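Local structure of alpha-glucosidase YIHQ (5AEG) at residues C525-S528 / A529-M533; R516-E519 / L520-W524. The protein hydrolyses the glycosidic bond of sulfoquinovosyl diacylglycerides and sulfoquinovosyl glycerol, releasing sulfoquinovose for sulfoglycolysis. One frame throughout, in Å; residues are numbered along the deposited sequence.

Interaction 1: residues C525-S528 / A529-M533; sequences CDFS and AFTPM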
# COMPACT_ATOMS: atom_id res chain seq x y z
N CYS A 525 11.20 -0.89 16.41
CA CYS A 525 12.41 -1.50 15.92
C CYS A 525 12.28 -3.03 16.00
O CYS A 525 12.72 -3.73 15.11
CB CYS A 525 13.64 -1.00 16.72
SG CYS A 525 15.19 -1.55 15.98
N ASP A 526 11.73 -3.54 17.11
CA ASP A 526 11.55 -5.01 17.25
C ASP A 526 10.66 -5.60 16.12
O ASP A 526 10.84 -6.75 15.69
CB ASP A 526 10.92 -5.33 18.57
CG ASP A 526 11.86 -5.22 19.79
OD1 ASP A 526 13.07 -4.90 19.58
OD2 ASP A 526 11.28 -5.41 20.92
N PHE A 527 9.64 -4.84 15.74
CA PHE A 527 8.72 -5.25 14.68
C PHE A 527 9.44 -5.26 13.34
O PHE A 527 9.48 -6.29 12.62
CB PHE A 527 7.51 -4.28 14.73
CG PHE A 527 6.55 -4.36 13.55
CD1 PHE A 527 6.30 -5.49 12.82
CD2 PHE A 527 5.85 -3.19 13.21
CE1 PHE A 527 5.37 -5.47 11.78
CE2 PHE A 527 4.85 -3.21 12.26
CZ PHE A 527 4.62 -4.32 11.52
N SER A 528 10.06 -4.12 12.98
CA SER A 528 10.69 -3.97 11.72
C SER A 528 11.85 -4.94 11.40
O SER A 528 12.08 -5.28 10.23
CB SER A 528 11.10 -2.49 11.45
OG SER A 528 9.94 -1.66 11.38
N ALA A 529 12.53 -5.41 12.42
CA ALA A 529 13.57 -6.43 12.25
C ALA A 529 13.01 -7.76 11.74
O ALA A 529 13.79 -8.58 11.26
CB ALA A 529 14.26 -6.66 13.60
N PHE A 530 11.69 -7.95 11.85
CA PHE A 530 10.95 -9.09 11.24
C PHE A 530 10.10 -8.76 10.04
O PHE A 530 8.96 -9.22 9.92
CB PHE A 530 10.21 -9.82 12.38
CG PHE A 530 11.19 -10.47 13.34
CD1 PHE A 530 11.66 -11.76 13.08
CD2 PHE A 530 11.66 -9.80 14.42
CE1 PHE A 530 12.54 -12.40 13.93
CE2 PHE A 530 12.59 -10.42 15.27
CZ PHE A 530 13.00 -11.74 15.05
N THR A 531 10.65 -7.88 9.20
CA THR A 531 10.04 -7.44 7.95
C THR A 531 11.17 -7.39 6.93
O THR A 531 12.35 -7.55 7.30
CB THR A 531 9.33 -6.06 8.04
OG1 THR A 531 10.31 -5.04 8.17
CG2 THR A 531 8.37 -6.02 9.13
N PRO A 532 10.86 -7.19 5.62
CA PRO A 532 11.98 -7.20 4.72
C PRO A 532 12.87 -5.93 4.61
O PRO A 532 13.85 -5.91 3.81
CB PRO A 532 11.36 -7.53 3.34
CG PRO A 532 9.98 -7.14 3.44
CD PRO A 532 9.57 -7.37 4.92
N MET A 533 12.58 -4.88 5.37
CA MET A 533 13.40 -3.66 5.25
C MET A 533 13.30 -2.90 6.56
O MET A 533 12.20 -2.74 7.07
CB MET A 533 12.93 -2.82 4.04
CG MET A 533 13.71 -1.54 3.86
SD MET A 533 13.28 -0.81 2.31
CE MET A 533 14.05 0.81 2.53
O HOH W 1 9.25 -2.45 8.69

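Interaction 2: residues R516-E519 / L520-W524; sequences RSKE and LLLRW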
# COMPACT_ATOMS: atom_id res chain seq x y z
N ARG A 516 6.88 10.86 19.95
CA ARG A 516 7.37 9.48 19.94
C ARG A 516 8.22 9.20 21.16
O ARG A 516 9.23 9.86 21.35
CB ARG A 516 8.26 9.23 18.77
CG ARG A 516 8.56 7.75 18.56
CD ARG A 516 9.70 7.57 17.60
NE ARG A 516 9.40 7.94 16.18
CZ ARG A 516 10.14 8.66 15.42
NH1 ARG A 516 11.34 9.11 15.84
NH2 ARG A 516 9.78 8.87 14.17
N SER A 517 7.79 8.27 21.98
CA SER A 517 8.61 7.82 23.16
C SER A 517 9.75 6.89 22.70
O SER A 517 9.76 6.27 21.59
CB SER A 517 7.69 7.13 24.17
OG SER A 517 7.21 5.92 23.65
N LYS A 518 10.73 6.80 23.59
CA LYS A 518 11.73 5.76 23.45
C LYS A 518 11.10 4.38 23.39
O LYS A 518 11.51 3.58 22.54
CB LYS A 518 12.66 5.80 24.66
CG LYS A 518 13.78 4.76 24.66
CD LYS A 518 14.75 5.17 25.79
CE LYS A 518 15.62 3.99 26.22
NZ LYS A 518 16.54 4.45 27.37
N GLU A 519 10.15 4.09 24.25
CA GLU A 519 9.51 2.80 24.27
C GLU A 519 8.86 2.49 22.90
O GLU A 519 9.02 1.38 22.40
CB GLU A 519 8.46 2.71 25.37
CG GLU A 519 7.82 1.36 25.52
CD GLU A 519 6.61 1.35 26.39
OE1 GLU A 519 6.36 2.35 27.02
OE2 GLU A 519 5.94 0.30 26.52
N LEU A 520 8.15 3.46 22.31
CA LEU A 520 7.54 3.24 20.94
C LEU A 520 8.61 2.97 19.89
O LEU A 520 8.48 2.04 19.10
CB LEU A 520 6.61 4.40 20.59
CG LEU A 520 5.87 4.21 19.25
CD1 LEU A 520 4.98 2.96 19.35
CD2 LEU A 520 5.02 5.47 18.98
N LEU A 521 9.71 3.76 19.87
CA LEU A 521 10.74 3.54 18.95
C LEU A 521 11.31 2.12 19.05
O LEU A 521 11.53 1.48 18.06
CB LEU A 521 11.90 4.54 19.14
CG LEU A 521 12.99 4.52 18.10
CD1 LEU A 521 12.45 4.94 16.71
CD2 LEU A 521 14.12 5.48 18.46
N LEU A 522 11.60 1.67 20.26
CA LEU A 522 12.22 0.37 20.48
C LEU A 522 11.29 -0.79 20.16
O LEU A 522 11.72 -1.75 19.52
CB LEU A 522 12.77 0.25 21.93
CG LEU A 522 13.80 1.33 22.31
CD1 LEU A 522 14.54 0.92 23.56
CD2 LEU A 522 14.79 1.71 21.27
N ARG A 523 10.03 -0.68 20.53
CA ARG A 523 9.05 -1.70 20.13
C ARG A 523 8.87 -1.74 18.58
O ARG A 523 8.67 -2.81 18.00
CB ARG A 523 7.74 -1.40 20.77
CG ARG A 523 7.66 -1.80 22.20
CD ARG A 523 7.72 -3.27 22.44
NE ARG A 523 7.24 -3.55 23.81
CZ ARG A 523 7.44 -4.69 24.48
NH1 ARG A 523 8.09 -5.67 23.91
NH2 ARG A 523 6.96 -4.83 25.72
N TRP A 524 8.94 -0.57 17.91
CA TRP A 524 8.80 -0.54 16.49
C TRP A 524 10.01 -1.13 15.82
O TRP A 524 9.91 -1.83 14.80
CB TRP A 524 8.53 0.89 15.97
CG TRP A 524 7.63 0.97 14.81
CD1 TRP A 524 7.75 0.38 13.60
CD2 TRP A 524 6.50 1.81 14.72
NE1 TRP A 524 6.74 0.77 12.75
CE2 TRP A 524 5.94 1.64 13.40
CE3 TRP A 524 5.91 2.68 15.61
CZ2 TRP A 524 4.81 2.30 12.97
CZ3 TRP A 524 4.72 3.35 15.20
CH2 TRP A 524 4.20 3.14 13.89
O HOH W 2 5.05 -2.06 25.29

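Interaction 1: residues C525-S528 / A529-M533
Ser528 O and Thr531 meet through two hydrogen bonds. The hydroxyl OG1 of Thr531 donates to Ser528 O at 2.7 Å, in the plane of the carbonyl, on a lone pair of Ser528 O. Thr531 N gives the same oxygen a second, weak bond. With chi1 of Thr531 at 70°, OG1 sits between the backbone N and the carbonyl carbon, close to this acceptor. A water donates to Thr531 OG1 at 2.8 Å and is also hydrogen-bonded to Ser528 OG, so it bridges the two hydroxyls.

The backbone bonds mark the end of helix 518-528 in the TIM-barrel domain. Ala529 N reaches Cys525 O at 3.2 Å, a last helical bond. Phe530 N bonds to Phe527 O at 2.9 Å, an i to i+3 bond. The type I beta turn from Ser528 to Thr531 overlaps the helix end. The weak Thr531 N bond spans it, and the chain then heads for strand 534-536.

The rings make looser contacts. CG2 of Thr531 lies 4.0 Å from CE1 of Phe527, and the two side chains cross at about a right angle. Separately, the Phe530 ring turns its edge to Asp526 O, with CD2 at 3.4 Å. The Asp526 carboxylate is bound elsewhere, chiefly by Gly656 N.

Interaction 2: residues R516-E519 / L520-W524
Ser517 is the N-cap of helix 518-528, which links strands 501-505 and 534-536 in a beta-alpha-beta unit of the TIM barrel. Its OG accepts from Leu520 N at 3.0 Å, with an N-H...O angle of 163°. At chi1 68° OG sits between the backbone N and the carbonyl carbon, which sets it facing Leu520 N. Replacing Ser517 with an alanine removes OG, and Leu520 N would probably lose its capping acceptor at the first turn. Ser517 O takes Leu521 N at 3.0 Å and starts the regular i to i+4 bonds, followed by Leu522 N to Lys518 O and Arg523 N to Glu519 O.

Side chains pack along the same turns. Arg516 CD lies 3.9 Å from Leu521 CD1. The Arg516 guanidinium bonds to carbonyls beyond the helix, including Trp546 O and His537 O; His537 is a substrate-binding residue. CG of Lys518 meets Leu522 CD1 at 4.1 Å, and Lys518 NZ forms salt bridges with Glu553 and Asp551.

One water joins Glu519 to Arg523. It donates to Glu519 OE2 at 2.8 Å and accepts from Arg523 NE at 3.0 Å. Glu519 OE2 also accepts from Gly622 N, and Arg523 NH1 binds Ala653 O. Glu519 OE2 and Arg523 NE stay 4.9 Å apart, so the opposite charges probably attract through the shared water rather than in a direct salt bridge.

How the interactions relate
Both interactions belong to helix 518-528 of the TIM-barrel domain. Interaction 2 comes first along the chain and covers the start of the helix. Interaction 1 follows directly and covers its end and the loop to strand 534-536. Their centres are 13 Å apart, and apart from the chain joining them they do not touch. The helix connects the neighbouring parallel strands 501-505 and 534-536, so the pair defines where this crossover enters and leaves its helix. Helix 552-567 packs against side chains of both interactions. The chain beyond interaction 1 leads through strand 534-536 to the substrate-binding residue His537, so the far end of the crossover returns to the active-site region.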